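Local coordinates for Lin1840 protein (Listeria innocua serovar 6a, PDB 4ZOC) that probably hydrolyses terminal, non-reducing beta-D-glucosyl residues with release of beta-D-glucose, consistent with a role in beta-1,2-glucan breakdown, at residues L9-C22 against E322-K336. The protein carries 2 engineered substitutions. Sequence-based numbering, arbitrary orientation.
Sequences LVSQMTLDEKIAQC and ENLLDEAVLRMLNLK
Lys18 meets two carboxylates of helix 322-336 at once: its NZ lies 2.7 Å from Asp326 OD1 and 2.9 Å from Glu322 OE2, a salt-bridge network in which one ammonium joins acids a helical turn apart. The two are used differently, Asp326 OD1 on its syn side and Glu322 OE2 on its anti side, with NZ tilted out of both carboxylate planes. A bend at chi3 (-71°) turns the lysine tip toward these acids, while its CB packs against Val329 CG2 and Leu325 CD2. The second polar grip is a hydrogen bond from Lys336 NZ to Gln21 OE1 (2.6 Å), which arrives in the carbonyl plane on a lone pair. With the chain extended beyond CG, NZ of the buried Lys336 reaches Gln21 OE1 and also donates to the backbone oxygens of Gly58 and Pro85.

Helix 15-21 leads into the first strand of the family 3 TIM barrel, 23-25, and helix 322-338 comes after the last, 301-302, with helix 306-316 between; the contact thus joins the beginning and end of the barrel domain, and the axes of 15-21 and 322-336 cross at 58°, 9.3 Å apart at closest approach. Knobs-into-holes packing is met three times: Val10 sits among Asp326, Val329, Leu330 and Leu333, Lys18 among Glu322, Leu325, Asp326 and Val329, and Gln21 among Val329, Met332, Leu333 and Lys336.

Apolar contacts fill the intervening surface. Val10 CG2 lies 3.7 Å from Leu333 CD2, and Met13 SD reaches Val329 CG1 tip to tip, also at 3.7 Å. Leu15 CD1 crosses over to Leu325 CD2 (3.6 Å), whereas the other branch of Leu325, CD1, touches Cys22 SG at 3.8 Å. At the start of helix 15-21, Thr14 is the N-cap of a capping box: Glu17 N donates to Thr14 OG1 and Thr14 N to Glu17 OE1.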
loop_
_atom_site.group_PDB
_atom_site.type_symbol
_atom_site.label_atom_id
_atom_site.label_comp_id
_atom_site.label_asym_id
_atom_site.label_seq_id
_atom_site.Cartn_x
_atom_site.Cartn_y
_atom_site.Cartn_z
ATOM N N LEU A 9 -44.680 7.455 -20.352
ATOM C CA LEU A 9 -44.676 6.479 -19.213
ATOM C C LEU A 9 -44.281 7.111 -17.893
ATOM O O LEU A 9 -44.948 6.918 -16.876
ATOM C CB LEU A 9 -43.772 5.285 -19.518
ATOM C CG LEU A 9 -44.381 4.165 -20.373
ATOM C CD1 LEU A 9 -43.271 3.194 -20.753
ATOM C CD2 LEU A 9 -45.502 3.434 -19.654
ATOM N N VAL A 10 -43.158 7.840 -17.921
ATOM C CA VAL A 10 -42.682 8.486 -16.727
ATOM C C VAL A 10 -43.806 9.366 -16.190
ATOM O O VAL A 10 -44.089 9.352 -14.985
ATOM C CB VAL A 10 -41.444 9.369 -17.008
ATOM C CG1 VAL A 10 -40.891 9.908 -15.697
ATOM C CG2 VAL A 10 -40.360 8.563 -17.727
ATOM N N SER A 11 -44.421 10.136 -17.094
ATOM C CA SER A 11 -45.517 11.064 -16.723
ATOM C C SER A 11 -46.671 10.386 -16.091
ATOM O O SER A 11 -47.229 10.955 -15.194
ATOM C CB SER A 11 -46.073 11.827 -17.885
ATOM O OG SER A 11 -45.026 12.459 -18.544
ATOM N N GLN A 12 -47.010 9.195 -16.556
ATOM C CA GLN A 12 -48.151 8.403 -16.047
ATOM C C GLN A 12 -47.903 7.591 -14.791
ATOM O O GLN A 12 -48.870 7.162 -14.127
ATOM C CB GLN A 12 -48.623 7.444 -17.111
ATOM C CG GLN A 12 -49.174 8.101 -18.343
ATOM C CD GLN A 12 -49.428 6.984 -19.368
ATOM O OE1 GLN A 12 -48.510 6.264 -19.761
ATOM N NE2 GLN A 12 -50.685 6.759 -19.698
ATOM N N MET A 13 -46.641 7.313 -14.470
ATOM C CA MET A 13 -46.337 6.522 -13.288
ATOM C C MET A 13 -46.619 7.255 -11.992
ATOM O O MET A 13 -46.374 8.431 -11.863
ATOM C CB MET A 13 -44.853 6.039 -13.336
ATOM C CG MET A 13 -44.541 5.069 -14.488
ATOM S SD MET A 13 -42.765 4.894 -14.733
ATOM C CE MET A 13 -42.376 3.683 -13.500
ATOM N N THR A 14 -47.133 6.547 -11.014
ATOM C CA THR A 14 -47.293 7.050 -9.702
ATOM C C THR A 14 -45.913 7.169 -9.032
ATOM O O THR A 14 -44.911 6.590 -9.497
ATOM C CB THR A 14 -48.146 6.142 -8.786
ATOM O OG1 THR A 14 -47.524 4.852 -8.590
ATOM C CG2 THR A 14 -49.602 5.986 -9.341
ATOM N N LEU A 15 -45.873 7.912 -7.941
ATOM C CA LEU A 15 -44.611 8.023 -7.180
ATOM C C LEU A 15 -44.175 6.609 -6.787
ATOM O O LEU A 15 -43.013 6.276 -6.956
ATOM C CB LEU A 15 -44.743 8.906 -5.925
ATOM C CG LEU A 15 -43.471 9.160 -5.066
ATOM C CD1 LEU A 15 -42.417 9.811 -5.926
ATOM C CD2 LEU A 15 -43.787 9.995 -3.846
ATOM N N ASP A 16 -45.082 5.789 -6.260
ATOM C CA ASP A 16 -44.677 4.487 -5.770
ATOM C C ASP A 16 -44.188 3.599 -6.917
ATOM O O ASP A 16 -43.240 2.784 -6.733
ATOM C CB ASP A 16 -45.800 3.794 -5.010
ATOM C CG ASP A 16 -45.912 4.217 -3.566
ATOM O OD1 ASP A 16 -45.110 5.025 -3.050
ATOM O OD2 ASP A 16 -46.855 3.696 -2.907
ATOM N N GLU A 17 -44.794 3.758 -8.101
ATOM C CA GLU A 17 -44.327 2.974 -9.271
ATOM C C GLU A 17 -42.895 3.411 -9.664
ATOM O O GLU A 17 -42.031 2.598 -10.011
ATOM C CB GLU A 17 -45.238 3.176 -10.488
ATOM C CG GLU A 17 -46.486 2.309 -10.431
ATOM C CD GLU A 17 -47.559 2.696 -11.397
ATOM O OE1 GLU A 17 -47.554 3.842 -11.924
ATOM O OE2 GLU A 17 -48.440 1.819 -11.575
ATOM N N LYS A 18 -42.671 4.713 -9.667
ATOM C CA LYS A 18 -41.343 5.253 -10.022
ATOM C C LYS A 18 -40.305 4.780 -9.027
ATOM O O LYS A 18 -39.216 4.340 -9.454
ATOM C CB LYS A 18 -41.337 6.776 -10.105
ATOM C CG LYS A 18 -42.170 7.252 -11.242
ATOM C CD LYS A 18 -42.069 8.732 -11.531
ATOM C CE LYS A 18 -42.734 9.567 -10.465
ATOM N NZ LYS A 18 -42.736 10.966 -10.939
ATOM N N ILE A 19 -40.624 4.801 -7.744
ATOM C CA ILE A 19 -39.692 4.353 -6.707
ATOM C C ILE A 19 -39.298 2.862 -6.929
ATOM O O ILE A 19 -38.102 2.523 -6.947
ATOM C CB ILE A 19 -40.289 4.569 -5.282
ATOM C CG1 ILE A 19 -40.465 6.092 -4.907
ATOM C CG2 ILE A 19 -39.491 3.770 -4.217
ATOM C CD1 ILE A 19 -41.230 6.303 -3.602
ATOM N N ALA A 20 -40.269 1.971 -7.134
ATOM C CA ALA A 20 -39.968 0.564 -7.309
ATOM C C ALA A 20 -39.216 0.250 -8.581
ATOM O O ALA A 20 -38.479 -0.773 -8.636
ATOM C CB ALA A 20 -41.269 -0.252 -7.229
ATOM N N GLN A 21 -39.386 1.094 -9.614
ATOM C CA GLN A 21 -38.657 0.930 -10.862
ATOM C C GLN A 21 -37.139 0.932 -10.548
ATOM O O GLN A 21 -36.383 0.374 -11.305
ATOM C CB GLN A 21 -39.001 2.075 -11.902
ATOM C CG GLN A 21 -38.438 1.883 -13.293
ATOM C CD GLN A 21 -38.827 0.632 -14.026
ATOM O OE1 GLN A 21 -38.104 0.205 -14.928
ATOM N NE2 GLN A 21 -40.025 0.108 -13.758
ATOM N N CYS A 22 -36.721 1.571 -9.457
ATOM C CA CYS A 22 -35.328 1.685 -9.060
ATOM C C CYS A 22 -34.826 0.564 -8.132
ATOM O O CYS A 22 -33.767 0.727 -7.514
ATOM C CB CYS A 22 -35.060 3.056 -8.388
ATOM S SG CYS A 22 -35.438 4.441 -9.492
ATOM N N GLU A 322 -38.257 15.221 -6.579
ATOM C CA GLU A 322 -38.827 14.227 -7.475
ATOM C C GLU A 322 -38.150 14.212 -8.859
ATOM O O GLU A 322 -38.180 13.202 -9.552
ATOM C CB GLU A 322 -40.346 14.418 -7.574
ATOM C CG GLU A 322 -41.066 13.177 -8.096
ATOM C CD GLU A 322 -42.563 13.252 -7.984
ATOM O OE1 GLU A 322 -43.067 14.198 -7.362
ATOM O OE2 GLU A 322 -43.238 12.344 -8.483
ATOM N N ASN A 323 -37.557 15.319 -9.302
ATOM C CA ASN A 323 -36.943 15.335 -10.621
ATOM C C ASN A 323 -35.771 14.374 -10.690
ATOM O O ASN A 323 -35.490 13.830 -11.737
ATOM C CB ASN A 323 -36.382 16.706 -10.967
ATOM C CG ASN A 323 -37.466 17.747 -11.060
ATOM O OD1 ASN A 323 -38.598 17.454 -11.481
ATOM N ND2 ASN A 323 -37.169 18.935 -10.588
ATOM N N LEU A 324 -35.031 14.208 -9.610
ATOM C CA LEU A 324 -33.939 13.212 -9.658
ATOM C C LEU A 324 -34.504 11.813 -9.836
ATOM O O LEU A 324 -33.915 10.978 -10.549
ATOM C CB LEU A 324 -33.105 13.243 -8.378
ATOM C CG LEU A 324 -32.351 14.553 -8.144
ATOM C CD1 LEU A 324 -31.599 14.471 -6.832
ATOM C CD2 LEU A 324 -31.437 14.963 -9.302
ATOM N N LEU A 325 -35.587 11.508 -9.125
ATOM C CA LEU A 325 -36.258 10.222 -9.359
ATOM C C LEU A 325 -36.728 10.039 -10.791
ATOM O O LEU A 325 -36.496 8.968 -11.380
ATOM C CB LEU A 325 -37.399 9.993 -8.363
ATOM C CG LEU A 325 -38.248 8.758 -8.578
ATOM C CD1 LEU A 325 -37.385 7.517 -8.390
ATOM C CD2 LEU A 325 -39.419 8.796 -7.561
ATOM N N ASP A 326 -37.349 11.076 -11.372
ATOM C CA ASP A 326 -37.765 10.999 -12.774
ATOM C C ASP A 326 -36.603 10.745 -13.741
ATOM O O ASP A 326 -36.732 10.107 -14.826
ATOM C CB ASP A 326 -38.494 12.271 -13.194
ATOM C CG ASP A 326 -39.803 12.442 -12.487
ATOM O OD1 ASP A 326 -40.252 11.547 -11.730
ATOM O OD2 ASP A 326 -40.368 13.538 -12.600
ATOM N N GLU A 327 -35.464 11.295 -13.399
ATOM C CA GLU A 327 -34.274 11.111 -14.250
ATOM C C GLU A 327 -33.817 9.656 -14.191
ATOM O O GLU A 327 -33.504 9.086 -15.225
ATOM C CB GLU A 327 -33.136 12.109 -13.877
ATOM C CG GLU A 327 -33.473 13.545 -14.334
ATOM C CD GLU A 327 -32.742 14.663 -13.610
ATOM O OE1 GLU A 327 -31.665 14.419 -13.017
ATOM O OE2 GLU A 327 -33.253 15.818 -13.684
ATOM N N ALA A 328 -33.804 9.081 -13.008
ATOM C CA ALA A 328 -33.407 7.702 -12.852
ATOM C C ALA A 328 -34.412 6.770 -13.570
ATOM O O ALA A 328 -34.027 5.859 -14.307
ATOM C CB ALA A 328 -33.323 7.325 -11.369
ATOM N N VAL A 329 -35.695 7.039 -13.390
ATOM C CA VAL A 329 -36.709 6.242 -14.066
ATOM C C VAL A 329 -36.546 6.317 -15.612
ATOM O O VAL A 329 -36.605 5.292 -16.304
ATOM C CB VAL A 329 -38.133 6.623 -13.584
ATOM C CG1 VAL A 329 -39.190 5.968 -14.453
ATOM C CG2 VAL A 329 -38.329 6.273 -12.130
ATOM N N LEU A 330 -36.373 7.517 -16.167
ATOM C CA LEU A 330 -36.188 7.701 -17.572
ATOM C C LEU A 330 -34.966 6.914 -18.045
ATOM O O LEU A 330 -35.001 6.271 -19.080
ATOM C CB LEU A 330 -36.019 9.160 -17.928
ATOM C CG LEU A 330 -35.861 9.436 -19.429
ATOM C CD1 LEU A 330 -36.957 8.839 -20.303
ATOM C CD2 LEU A 330 -35.762 10.943 -19.626
ATOM N N ARG A 331 -33.863 6.959 -17.288
ATOM C CA ARG A 331 -32.742 6.102 -17.688
ATOM C C ARG A 331 -33.052 4.562 -17.756
ATOM O O ARG A 331 -32.653 3.859 -18.737
ATOM C CB ARG A 331 -31.502 6.446 -16.846
ATOM C CG ARG A 331 -30.946 7.820 -17.176
ATOM C CD ARG A 331 -29.564 8.123 -16.539
ATOM N NE ARG A 331 -29.643 8.324 -15.115
ATOM C CZ ARG A 331 -29.780 9.496 -14.486
ATOM N NH1 ARG A 331 -29.818 9.543 -13.160
ATOM N NH2 ARG A 331 -29.831 10.620 -15.180
ATOM N N MET A 332 -33.792 4.081 -16.777
ATOM C CA MET A 332 -34.222 2.671 -16.711
ATOM C C MET A 332 -35.091 2.344 -17.942
ATOM O O MET A 332 -34.925 1.345 -18.626
ATOM C CB MET A 332 -34.959 2.409 -15.389
ATOM C CG MET A 332 -34.064 2.217 -14.145
ATOM S SD MET A 332 -33.111 0.662 -14.296
ATOM C CE MET A 332 -34.445 -0.526 -13.967
ATOM N N LEU A 333 -36.064 3.221 -18.215
ATOM C CA LEU A 333 -36.961 2.963 -19.335
ATOM C C LEU A 333 -36.180 3.040 -20.655
ATOM O O LEU A 333 -36.412 2.191 -21.544
ATOM C CB LEU A 333 -38.099 3.950 -19.317
ATOM C CG LEU A 333 -39.306 3.630 -18.449
ATOM C CD1 LEU A 333 -39.199 2.644 -17.335
ATOM C CD2 LEU A 333 -40.126 4.880 -18.125
ATOM N N ASN A 334 -35.230 3.989 -20.780
ATOM C CA ASN A 334 -34.377 4.121 -21.997
ATOM C C ASN A 334 -33.550 2.841 -22.218
ATOM O O ASN A 334 -33.513 2.374 -23.295
ATOM C CB ASN A 334 -33.384 5.311 -21.959
ATOM C CG ASN A 334 -34.034 6.641 -22.317
ATOM O OD1 ASN A 334 -35.123 6.671 -22.861
ATOM N ND2 ASN A 334 -33.395 7.727 -21.948
ATOM N N LEU A 335 -32.953 2.262 -21.167
ATOM C CA LEU A 335 -32.294 0.941 -21.276
ATOM C C LEU A 335 -33.234 -0.123 -21.814
ATOM O O LEU A 335 -32.868 -0.908 -22.719
ATOM C CB LEU A 335 -31.716 0.537 -19.936
ATOM C CG LEU A 335 -31.129 -0.885 -19.855
ATOM C CD1 LEU A 335 -30.009 -1.092 -20.846
ATOM C CD2 LEU A 335 -30.673 -1.211 -18.434
ATOM N N LYS A 336 -34.451 -0.149 -21.254
ATOM C CA LYS A 336 -35.376 -1.179 -21.633
ATOM C C LYS A 336 -35.728 -0.973 -23.087
ATOM O O LYS A 336 -35.828 -1.939 -23.868
ATOM C CB LYS A 336 -36.609 -1.192 -20.773
ATOM C CG LYS A 336 -36.324 -1.547 -19.347
ATOM C CD LYS A 336 -37.441 -1.396 -18.363
ATOM C CE LYS A 336 -37.036 -2.168 -17.113
ATOM N NZ LYS A 336 -38.033 -2.178 -16.034
#